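Side-chain contacts in UDP-N-acetylglucosamine pyrophosphorylase (Entamoeba histolytica, PDB 3OC9), which probably catalyses the uridylyl transfer from UTP to N-acetyl-alpha-D-glucosamine 1-phosphate that yields UDP-N-acetylglucosamine and diphosphate: residues Ile64-Ile68 / Phe69-Ser73; Phe313-Phe316 / Pro317-Thr320; Val214-Phe218 / Lys219-Val223; Lys391-Gly395 / Lys396-Leu400; Lys192-Pro196 / Asn197-Tyr201. All coordinates share one frame; numbering follows the deposited sequence.

Contact 1. Residues Ile64-Ile68 / Phe69-Ser73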
# COMPACT_ATOMS: atom_id res chain seq x y z
N ILE A 64 2.72 21.74 8.04
CA ILE A 64 1.75 22.04 6.98
C ILE A 64 0.82 20.81 6.85
O ILE A 64 1.20 19.79 6.25
CB ILE A 64 2.43 22.35 5.61
CG1 ILE A 64 3.48 23.46 5.76
CG2 ILE A 64 1.40 22.71 4.54
CD1 ILE A 64 2.94 24.79 6.30
N PRO A 65 -0.40 20.88 7.43
CA PRO A 65 -1.23 19.66 7.51
C PRO A 65 -1.86 19.22 6.19
O PRO A 65 -2.50 20.04 5.51
CB PRO A 65 -2.33 20.04 8.52
CG PRO A 65 -2.02 21.47 8.96
CD PRO A 65 -1.12 22.06 7.94
N LYS A 66 -1.70 17.94 5.85
CA LYS A 66 -2.28 17.33 4.64
C LYS A 66 -2.89 15.95 4.90
O LYS A 66 -2.39 15.20 5.75
CB LYS A 66 -1.24 17.25 3.52
CG LYS A 66 -0.67 18.61 3.08
CD LYS A 66 0.38 18.46 1.99
CE LYS A 66 0.98 19.81 1.62
NZ LYS A 66 2.18 19.69 0.71
N SER A 67 -3.96 15.60 4.18
CA SER A 67 -4.56 14.25 4.29
C SER A 67 -3.71 13.19 3.57
O SER A 67 -2.88 13.53 2.72
CB SER A 67 -5.98 14.21 3.71
OG SER A 67 -5.99 14.36 2.29
N ILE A 68 -3.94 11.93 3.92
CA ILE A 68 -3.28 10.78 3.24
C ILE A 68 -3.59 10.81 1.72
O ILE A 68 -2.68 10.66 0.88
CB ILE A 68 -3.68 9.41 3.90
CG1 ILE A 68 -3.18 9.34 5.37
CG2 ILE A 68 -3.19 8.22 3.07
CD1 ILE A 68 -3.76 8.16 6.18
N PHE A 69 -4.87 11.01 1.37
CA PHE A 69 -5.27 11.15 -0.05
C PHE A 69 -4.53 12.29 -0.78
O PHE A 69 -4.13 12.12 -1.95
CB PHE A 69 -6.79 11.34 -0.23
CG PHE A 69 -7.65 10.07 -0.10
CD1 PHE A 69 -7.18 8.80 -0.48
CD2 PHE A 69 -8.98 10.17 0.33
CE1 PHE A 69 -8.01 7.66 -0.38
CE2 PHE A 69 -9.82 9.05 0.42
CZ PHE A 69 -9.32 7.78 0.08
N GLN A 70 -4.35 13.45 -0.11
CA GLN A 70 -3.59 14.58 -0.70
C GLN A 70 -2.09 14.23 -0.96
O GLN A 70 -1.55 14.63 -2.01
CB GLN A 70 -3.71 15.88 0.14
CG GLN A 70 -2.91 17.09 -0.47
CD GLN A 70 -3.21 18.45 0.21
OE1 GLN A 70 -4.02 18.55 1.15
NE2 GLN A 70 -2.54 19.50 -0.27
N MET A 71 -1.43 13.53 -0.02
CA MET A 71 -0.04 13.04 -0.19
C MET A 71 0.12 12.20 -1.48
O MET A 71 1.02 12.43 -2.31
CB MET A 71 0.39 12.15 1.00
CG MET A 71 0.06 12.63 2.42
SD MET A 71 1.48 13.20 3.38
CE MET A 71 1.62 14.87 2.75
N THR A 72 -0.76 11.20 -1.62
CA THR A 72 -0.78 10.33 -2.82
C THR A 72 -1.00 11.14 -4.12
O THR A 72 -0.28 10.94 -5.10
CB THR A 72 -1.82 9.16 -2.68
OG1 THR A 72 -1.60 8.47 -1.44
CG2 THR A 72 -1.71 8.16 -3.86
N SER A 73 -1.96 12.07 -4.12
CA SER A 73 -2.19 12.93 -5.29
C SER A 73 -0.91 13.69 -5.72
O SER A 73 -0.58 13.75 -6.91
CB SER A 73 -3.35 13.94 -5.03
OG SER A 73 -4.56 13.23 -4.76
O HOH W 1 -5.80 17.64 2.75
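The first turn of helix 68-87 follows directly on the short, weakly bonded strand about 66-67, with M71 N donating to S67 O at 3.1 Å and T72 N to I68 O at 3.2 Å. S67 is the N-cap. Its OG accepts from Q70 N at 3.0 Å, because chi1 of 69° folds the hydroxyl between the residue's own N and carbonyl carbon, over the turn. Y111 OH is a further partner of the same oxygen. Water 1 accepts from S67 N and donates to Q70 OE1 at 2.6 Å, so it ties the Q70 side-chain amide to the backbone of the N-cap residue. The aliphatic part of K66 crosses the Q70 side chain at about a right angle, with K66 CG 3.8 Å from Q70 CD and K66 CD equally far from Q70 NE2. In the conformer of M71 described here, one of two, bends at chi2 and chi3 bring CE to 3.8 Å from K66 CB. The polar ends share a partner further along the helix: E74 forms a salt bridge with K66 NZ and accepts from Q70 NE2, and K66 NZ also reaches Q405. I68 and M71 pack on strand 59-60, which pairs with 66-67, while F69 lies against strand 95-100 of the large sheet and against Y111 and F112 of helix 105-114.

Contact 2. Residues Phe313-Phe316 / Pro317-Thr320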
# COMPACT_ATOMS: atom_id res chain seq x y z
N PHE A 313 -3.33 -12.27 -1.20
CA PHE A 313 -2.04 -13.01 -1.33
C PHE A 313 -2.19 -14.51 -1.58
O PHE A 313 -1.23 -15.18 -1.98
CB PHE A 313 -1.04 -12.67 -0.19
CG PHE A 313 -1.62 -12.77 1.20
CD1 PHE A 313 -2.05 -11.62 1.88
CD2 PHE A 313 -1.75 -14.01 1.84
CE1 PHE A 313 -2.59 -11.70 3.17
CE2 PHE A 313 -2.29 -14.11 3.14
CZ PHE A 313 -2.72 -12.95 3.81
N ASP A 314 -3.41 -15.05 -1.40
CA ASP A 314 -3.65 -16.45 -1.81
C ASP A 314 -3.63 -16.65 -3.33
O ASP A 314 -3.68 -17.79 -3.80
CB ASP A 314 -4.96 -17.01 -1.20
CG ASP A 314 -4.85 -17.29 0.31
OD1 ASP A 314 -3.76 -17.71 0.79
OD2 ASP A 314 -5.87 -17.11 1.04
N VAL A 315 -3.53 -15.55 -4.10
CA VAL A 315 -3.39 -15.62 -5.57
C VAL A 315 -1.93 -15.88 -6.04
O VAL A 315 -1.72 -16.33 -7.16
CB VAL A 315 -4.00 -14.38 -6.31
CG1 VAL A 315 -3.00 -13.23 -6.47
CG2 VAL A 315 -4.56 -14.81 -7.68
N PHE A 316 -0.96 -15.65 -5.15
CA PHE A 316 0.48 -15.78 -5.52
C PHE A 316 0.88 -17.13 -6.20
O PHE A 316 1.67 -17.10 -7.16
CB PHE A 316 1.45 -15.45 -4.35
CG PHE A 316 1.46 -13.98 -3.88
CD1 PHE A 316 0.71 -12.96 -4.50
CD2 PHE A 316 2.27 -13.63 -2.78
CE1 PHE A 316 0.77 -11.60 -4.01
CE2 PHE A 316 2.34 -12.28 -2.27
CZ PHE A 316 1.60 -11.27 -2.90
N PRO A 317 0.36 -18.29 -5.71
CA PRO A 317 0.81 -19.57 -6.34
C PRO A 317 0.28 -19.83 -7.78
O PRO A 317 0.75 -20.77 -8.46
CB PRO A 317 0.35 -20.66 -5.36
CG PRO A 317 -0.57 -20.00 -4.37
CD PRO A 317 -0.37 -18.51 -4.44
N LEU A 318 -0.66 -18.99 -8.24
CA LEU A 318 -1.13 -19.06 -9.64
C LEU A 318 -0.03 -18.64 -10.65
O LEU A 318 0.00 -19.13 -11.80
CB LEU A 318 -2.40 -18.20 -9.83
CG LEU A 318 -3.09 -18.12 -11.21
CD1 LEU A 318 -3.62 -19.48 -11.66
CD2 LEU A 318 -4.22 -17.11 -11.18
N ALA A 319 0.86 -17.74 -10.24
CA ALA A 319 1.93 -17.24 -11.13
C ALA A 319 3.10 -18.21 -11.37
O ALA A 319 3.48 -18.95 -10.46
CB ALA A 319 2.46 -15.91 -10.57
N THR A 320 3.69 -18.19 -12.59
CA THR A 320 4.95 -18.94 -12.87
C THR A 320 6.20 -18.05 -13.01
O THR A 320 7.34 -18.56 -13.01
CB THR A 320 4.88 -19.85 -14.15
OG1 THR A 320 4.65 -19.05 -15.32
CG2 THR A 320 3.79 -20.93 -14.04
O HOH W 2 4.06 -18.42 -7.72
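P317 is wedged against the turn before it, with F316 CB beside it as its sequence neighbour; its CD lies 3.4 Å from D314 O, across the turn, and this is the tight part of the contact. The proline ring occupies the place where an amide hydrogen would otherwise point back along the helix. Before and after the proline, which has no N-H to give, the backbone keeps the i to i+3 bonds of a 3-10 helix: F316 N donates to F313 O, L318 N to V315 O at 3.1 Å, and A319 N to F316 O at 3.2 Å. In the last of these the donor stands above the carbonyl plane, 51° out of it and not on a lone pair. The F316 ring turns inward, CG anti to the carbonyl carbon (chi1 -67°), to meet V235, I209 and I211. F313 CB lies 3.9 Å above one face of that ring, displaced toward the rim. Packing is looser between V315 and L318, whose CG2 and CD2 methyls approach no closer than 4.2 Å, and these two side chains turn instead to A274 and F270 of helix 268-274. P317 and L318 are partly exposed. Water 2 spans the last turn, donating to F316 O at 2.8 Å and to A319 O at 2.9 Å. Main-chain hydrogen bonds and a bridging water thus hold the turn, while the side chains across it meet only by apolar packing, so its polar groups look outside: D314 OD2 to H282 and P317 O to R232.

Contact 3. Residues Val214-Phe218 / Lys219-Val223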
# COMPACT_ATOMS: atom_id res chain seq x y z
N VAL A 214 10.82 -6.74 3.09
CA VAL A 214 11.85 -6.30 4.05
C VAL A 214 12.53 -7.55 4.66
O VAL A 214 11.86 -8.54 4.96
CB VAL A 214 11.28 -5.36 5.17
CG1 VAL A 214 10.81 -4.01 4.58
CG2 VAL A 214 10.10 -6.05 6.00
N LYS A 215 13.85 -7.50 4.86
CA LYS A 215 14.55 -8.59 5.58
C LYS A 215 14.11 -8.72 7.05
O LYS A 215 14.23 -7.74 7.83
CB LYS A 215 16.06 -8.35 5.54
CG LYS A 215 16.74 -8.73 4.25
CD LYS A 215 18.27 -8.70 4.52
CE LYS A 215 19.07 -9.28 3.39
NZ LYS A 215 20.54 -8.98 3.58
N LYS A 216 13.60 -9.90 7.44
CA LYS A 216 13.05 -10.14 8.81
C LYS A 216 14.07 -9.77 9.90
O LYS A 216 15.23 -10.18 9.82
CB LYS A 216 12.60 -11.60 8.96
CG LYS A 216 12.02 -12.00 10.34
CD LYS A 216 11.27 -13.35 10.31
CE LYS A 216 10.98 -13.87 11.72
NZ LYS A 216 10.00 -15.03 11.63
N GLY A 217 13.64 -8.99 10.89
CA GLY A 217 14.54 -8.43 11.93
C GLY A 217 14.77 -9.25 13.20
O GLY A 217 15.86 -9.17 13.80
N PHE A 218 13.75 -10.00 13.63
CA PHE A 218 13.79 -10.83 14.86
C PHE A 218 12.67 -11.88 14.83
O PHE A 218 11.71 -11.72 14.07
CB PHE A 218 13.78 -9.97 16.17
CG PHE A 218 12.52 -9.14 16.38
CD1 PHE A 218 12.33 -7.95 15.68
CD2 PHE A 218 11.55 -9.54 17.30
CE1 PHE A 218 11.17 -7.17 15.87
CE2 PHE A 218 10.40 -8.78 17.51
CZ PHE A 218 10.19 -7.60 16.79
N LYS A 219 12.80 -12.95 15.63
CA LYS A 219 11.89 -14.12 15.57
C LYS A 219 10.39 -13.79 15.75
O LYS A 219 9.52 -14.34 15.05
CB LYS A 219 12.32 -15.22 16.56
CG LYS A 219 11.42 -16.47 16.61
CD LYS A 219 11.87 -17.44 17.71
CE LYS A 219 10.92 -18.62 17.92
NZ LYS A 219 9.54 -18.22 18.39
N GLU A 220 10.11 -12.90 16.70
CA GLU A 220 8.73 -12.55 17.06
C GLU A 220 8.16 -11.35 16.30
O GLU A 220 7.10 -10.82 16.68
CB GLU A 220 8.63 -12.31 18.59
CG GLU A 220 9.18 -13.44 19.48
CD GLU A 220 10.71 -13.41 19.67
OE1 GLU A 220 11.37 -12.43 19.28
OE2 GLU A 220 11.25 -14.39 20.23
N GLU A 221 8.84 -10.91 15.23
CA GLU A 221 8.32 -9.80 14.41
C GLU A 221 6.98 -10.18 13.75
O GLU A 221 6.88 -11.25 13.15
CB GLU A 221 9.36 -9.35 13.36
CG GLU A 221 8.91 -8.10 12.59
CD GLU A 221 9.81 -7.69 11.44
OE1 GLU A 221 10.87 -8.30 11.20
OE2 GLU A 221 9.43 -6.73 10.74
N LYS A 222 5.96 -9.31 13.88
CA LYS A 222 4.61 -9.60 13.35
C LYS A 222 4.50 -9.30 11.85
O LYS A 222 3.85 -8.34 11.43
CB LYS A 222 3.52 -8.81 14.12
CG LYS A 222 3.62 -8.86 15.64
CD LYS A 222 3.21 -10.20 16.21
CE LYS A 222 3.01 -10.15 17.72
NZ LYS A 222 1.65 -9.62 18.09
N VAL A 223 5.18 -10.13 11.05
CA VAL A 223 5.16 -10.04 9.59
C VAL A 223 5.03 -11.46 8.99
O VAL A 223 5.64 -12.41 9.49
CB VAL A 223 6.43 -9.27 9.07
CG1 VAL A 223 7.73 -10.08 9.26
CG2 VAL A 223 6.27 -8.86 7.63
O HOH W 3 7.77 -13.10 11.30
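The F218 ring is covered on one face by E221, whose CB stands 3.9 Å from the ring centroid, 16° off the normal, in a CH-pi contact. E221 N lies over the same face, 3.5 Å above the plane and nearer the rim, while E220 OE1 comes in plane to the ring edge, 3.5 Å from CD2. The E221 carboxylate is turned almost parallel to the ring, the two planes 10° apart. F218 folds over the chain that follows because chi1 of 63° sets CG between its own backbone N and carbonyl carbon. Beneath the ring runs a type I beta turn from F218 to E221, closed by E221 N donating to F218 O at 3.2 Å. The extended E221 side chain then runs back to G217, whose N meets OE1 at 2.9 Å in a nearly straight bond. The other carboxylate oxygen, OE2, forms a salt bridge with R329, which also donates to K215 O; one arginine thus joins the end of strand 209-215 to the end of the beta turn. K216 stretches past the turn, and its NZ gives a hydrogen to water 3, which in turn donates to E221 O and V223 O. That NZ also bonds to N246, and the lysine makes a cation-pi contact with F254. The loop leads from strand 209-215, where V214 pairs with G259 of strand 258-261, toward strand 225-229.

Contact 4. Residues Lys391-Gly395 / Lys396-Leu400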
# COMPACT_ATOMS: atom_id res chain seq x y z
N LYS A 391 18.69 19.77 -6.14
CA LYS A 391 20.03 20.09 -6.69
C LYS A 391 20.50 21.52 -6.41
O LYS A 391 21.71 21.78 -6.33
CB LYS A 391 20.10 19.79 -8.19
CG LYS A 391 20.06 18.30 -8.49
CD LYS A 391 20.21 17.98 -9.97
CE LYS A 391 20.43 16.49 -10.14
NZ LYS A 391 20.69 16.10 -11.55
N GLU A 392 19.55 22.44 -6.23
CA GLU A 392 19.86 23.84 -5.96
C GLU A 392 20.54 24.03 -4.60
O GLU A 392 21.09 25.11 -4.32
CB GLU A 392 18.60 24.72 -6.08
CG GLU A 392 17.69 24.68 -4.85
CD GLU A 392 16.31 25.24 -5.11
OE1 GLU A 392 15.97 26.30 -4.52
OE2 GLU A 392 15.55 24.62 -5.89
N PHE A 393 20.53 22.99 -3.76
CA PHE A 393 21.14 23.09 -2.43
C PHE A 393 22.55 22.47 -2.32
O PHE A 393 23.09 22.36 -1.22
CB PHE A 393 20.21 22.52 -1.34
CG PHE A 393 18.82 23.11 -1.36
CD1 PHE A 393 18.57 24.38 -0.83
CD2 PHE A 393 17.75 22.38 -1.87
CE1 PHE A 393 17.29 24.92 -0.83
CE2 PHE A 393 16.45 22.92 -1.88
CZ PHE A 393 16.22 24.19 -1.36
N LYS A 394 23.14 22.06 -3.45
CA LYS A 394 24.51 21.53 -3.44
C LYS A 394 25.49 22.59 -2.92
O LYS A 394 25.49 23.73 -3.40
CB LYS A 394 24.93 21.05 -4.84
CG LYS A 394 26.31 20.40 -4.89
CD LYS A 394 26.64 19.82 -6.27
CE LYS A 394 27.43 20.79 -7.15
NZ LYS A 394 28.89 20.75 -6.85
N GLY A 395 26.29 22.22 -1.92
CA GLY A 395 27.27 23.12 -1.31
C GLY A 395 26.72 24.18 -0.37
O GLY A 395 27.46 25.08 0.04
N LYS A 396 25.44 24.09 -0.04
CA LYS A 396 24.79 25.05 0.86
C LYS A 396 24.64 24.52 2.29
O LYS A 396 24.52 23.31 2.50
CB LYS A 396 23.42 25.48 0.31
CG LYS A 396 23.44 25.99 -1.14
CD LYS A 396 24.22 27.29 -1.28
CE LYS A 396 24.44 27.65 -2.75
NZ LYS A 396 24.98 29.04 -2.92
N THR A 397 24.65 25.43 3.27
CA THR A 397 24.50 25.06 4.69
C THR A 397 23.09 25.37 5.19
O THR A 397 22.64 26.52 5.14
CB THR A 397 25.61 25.72 5.60
OG1 THR A 397 26.88 25.12 5.33
CG2 THR A 397 25.31 25.52 7.09
N ILE A 398 22.38 24.33 5.64
CA ILE A 398 20.99 24.45 6.09
C ILE A 398 20.86 24.18 7.59
O ILE A 398 21.30 23.13 8.07
CB ILE A 398 20.05 23.46 5.32
CG1 ILE A 398 20.12 23.70 3.80
CG2 ILE A 398 18.62 23.56 5.84
CD1 ILE A 398 19.53 22.54 2.95
N GLN A 399 20.22 25.12 8.30
CA GLN A 399 19.97 24.99 9.74
C GLN A 399 18.48 24.77 10.03
O GLN A 399 17.67 25.67 9.81
CB GLN A 399 20.49 26.24 10.50
CG GLN A 399 20.22 26.24 12.01
CD GLN A 399 20.82 27.45 12.74
OE1 GLN A 399 22.01 27.73 12.62
NE2 GLN A 399 19.99 28.15 13.50
N LEU A 400 18.13 23.57 10.50
CA LEU A 400 16.73 23.20 10.77
C LEU A 400 16.14 24.14 11.82
O LEU A 400 16.88 24.62 12.70
CB LEU A 400 16.61 21.73 11.22
CG LEU A 400 17.18 20.65 10.29
CD1 LEU A 400 16.82 19.24 10.78
CD2 LEU A 400 16.64 20.85 8.87
O HOH W 4 27.80 26.33 3.04
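F393 O accepts from K396 N at 3.1 Å and closes a type II beta turn, the donor standing 50° out of the carbonyl plane. G395, at the third position, has the positive phi (75°) that this turn requires. The turn itself leaves K396 CB 3.5 Å from F393 O. From there chi1 of -53° sets CG back over the turn, 3.6 Å from F393 O, and a bend at chi2 then turns the rest of the chain, whose end leads away from the loop. Water 4 bridges the exit of the turn, 2.7 Å from T397 OG1 and donating to G395 O in a longer bond of 3.3 Å. E392 CG, of the preceding residue, lies 3.6 Å above the centre of one face of the F393 ring. F393 CD1 comes to 4.3 Å from I398 CD1, a loose apolar contact. F393 also meets F402 edge-to-face. The turn thus links the 3-10 segment 391-393 to strand 397-399, which runs parallel to strand 368-370, while the inward-facing I398 packs on L362 of helix 347-364.

Contact 5. Residues Lys192-Pro196 / Asn197-Tyr201; sequences KDVDP and NMIGY
D195 is the N-cap of helix 196-204, and its OD1 is held by two donors of N197. The backbone N reaches it at 3.2 Å from well above the carboxylate plane, an Asx turn, while ND2 meets its syn lone pair at 3.0 Å. Carboxylate and amide planes stand 73° apart. The cap is set by D195 chi1 of 178°, which carries CG away from its own N and forward over the first turn. P196 takes the first position of the helix, where no backbone hydrogen is needed. The regular ladder then begins, I199 N donating to D195 O at 3.1 Å and G200 N to P196 O at 3.0 Å. Before the cap, the chain bends in an inverse gamma turn centred on V194, and V194 CG1 comes to 4.0 Å from I199 CG1. Both of these side chains rest on T36 of strand 36-41, so the helix start is pressed against the central sheet of this GT-A-type fold. P196 in turn packs on Y24 and L28 of helix 21-32 and on L79 of helix 68-87. In the next shell, K212 forms a salt bridge with D195 OD2, which fixes the carboxylate from its other oxygen. E386 OE2 pairs with K192 NZ and also accepts a weak bond from N197 ND2, the two nitrogens lying 4.2 Å apart.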
# COMPACT_ATOMS: atom_id res chain seq x y z
N LYS A 192 6.31 4.65 -2.27
CA LYS A 192 6.69 5.36 -3.51
C LYS A 192 5.61 5.30 -4.64
O LYS A 192 5.80 5.86 -5.72
CB LYS A 192 8.08 4.88 -4.04
CG LYS A 192 9.32 5.32 -3.20
CD LYS A 192 10.62 4.74 -3.84
CE LYS A 192 11.91 5.21 -3.13
NZ LYS A 192 13.15 4.64 -3.84
N ASP A 193 4.48 4.63 -4.40
CA ASP A 193 3.39 4.59 -5.41
C ASP A 193 3.88 3.92 -6.71
O ASP A 193 4.43 2.82 -6.61
CB ASP A 193 2.72 5.99 -5.58
CG ASP A 193 2.04 6.48 -4.28
OD1 ASP A 193 1.42 5.65 -3.58
OD2 ASP A 193 2.11 7.68 -3.93
N VAL A 194 3.72 4.55 -7.88
CA VAL A 194 4.18 3.94 -9.16
C VAL A 194 5.71 4.16 -9.34
O VAL A 194 6.16 5.02 -10.11
CB VAL A 194 3.31 4.41 -10.40
CG1 VAL A 194 3.71 3.68 -11.71
CG2 VAL A 194 1.81 4.19 -10.14
N ASP A 195 6.50 3.36 -8.61
CA ASP A 195 7.97 3.53 -8.47
C ASP A 195 8.67 3.20 -9.80
O ASP A 195 8.64 2.04 -10.22
CB ASP A 195 8.47 2.59 -7.33
CG ASP A 195 9.99 2.64 -7.10
OD1 ASP A 195 10.66 3.51 -7.70
OD2 ASP A 195 10.53 1.79 -6.33
N PRO A 196 9.30 4.20 -10.48
CA PRO A 196 9.94 3.87 -11.78
C PRO A 196 11.00 2.75 -11.70
O PRO A 196 11.15 1.98 -12.67
CB PRO A 196 10.59 5.21 -12.23
CG PRO A 196 10.07 6.25 -11.32
CD PRO A 196 9.41 5.62 -10.12
N ASN A 197 11.73 2.68 -10.57
CA ASN A 197 12.72 1.58 -10.33
C ASN A 197 12.08 0.20 -10.45
O ASN A 197 12.63 -0.73 -11.09
CB ASN A 197 13.40 1.72 -8.94
CG ASN A 197 14.16 3.04 -8.77
OD1 ASN A 197 15.24 3.23 -9.34
ND2 ASN A 197 13.60 3.96 -7.96
N MET A 198 10.89 0.07 -9.84
CA MET A 198 10.16 -1.23 -9.80
C MET A 198 9.49 -1.57 -11.17
O MET A 198 9.51 -2.73 -11.61
CB MET A 198 9.13 -1.15 -8.63
CG MET A 198 8.23 -2.37 -8.44
SD MET A 198 6.95 -1.97 -7.18
CE MET A 198 6.47 -3.64 -6.76
N ILE A 199 8.92 -0.55 -11.84
CA ILE A 199 8.29 -0.75 -13.18
C ILE A 199 9.36 -1.23 -14.20
O ILE A 199 9.13 -2.20 -14.95
CB ILE A 199 7.58 0.56 -13.69
CG1 ILE A 199 6.45 0.98 -12.74
CG2 ILE A 199 7.13 0.45 -15.20
CD1 ILE A 199 5.29 0.01 -12.57
N GLY A 200 10.53 -0.59 -14.19
CA GLY A 200 11.63 -1.00 -15.09
C GLY A 200 12.18 -2.41 -14.80
O GLY A 200 12.47 -3.19 -15.73
N TYR A 201 12.29 -2.74 -13.51
CA TYR A 201 12.75 -4.08 -13.07
C TYR A 201 11.78 -5.20 -13.54
O TYR A 201 12.21 -6.21 -14.15
CB TYR A 201 12.96 -4.08 -11.54
CG TYR A 201 13.84 -5.21 -10.96
CD1 TYR A 201 15.23 -5.12 -11.02
CD2 TYR A 201 13.26 -6.33 -10.34
CE1 TYR A 201 16.05 -6.14 -10.47
CE2 TYR A 201 14.09 -7.36 -9.78
CZ TYR A 201 15.47 -7.25 -9.86
OH TYR A 201 16.30 -8.26 -9.33

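Contacts 1 and 5 each start a helix with a side-chain cap, a serine hydroxyl in one and an aspartate carboxylate in the other. They touch where T72 CG2 lies 3.8 Å from D193 OD2, and P196 rests on the same helix 68-87. Contact 5 is buried and contact 1 partly so; contacts 3 and 4 are surface turns, one braced by a carboxylate and a ring, the other closed by one backbone bond, with a glycine of positive phi. Contact 2, partly buried, is more apolar and lies across the chain's centre from contacts 1 and 4. Contacts 2 and 3 share strand 209-215: F316 and A319 pack on its beginning, and contact 3 includes its end.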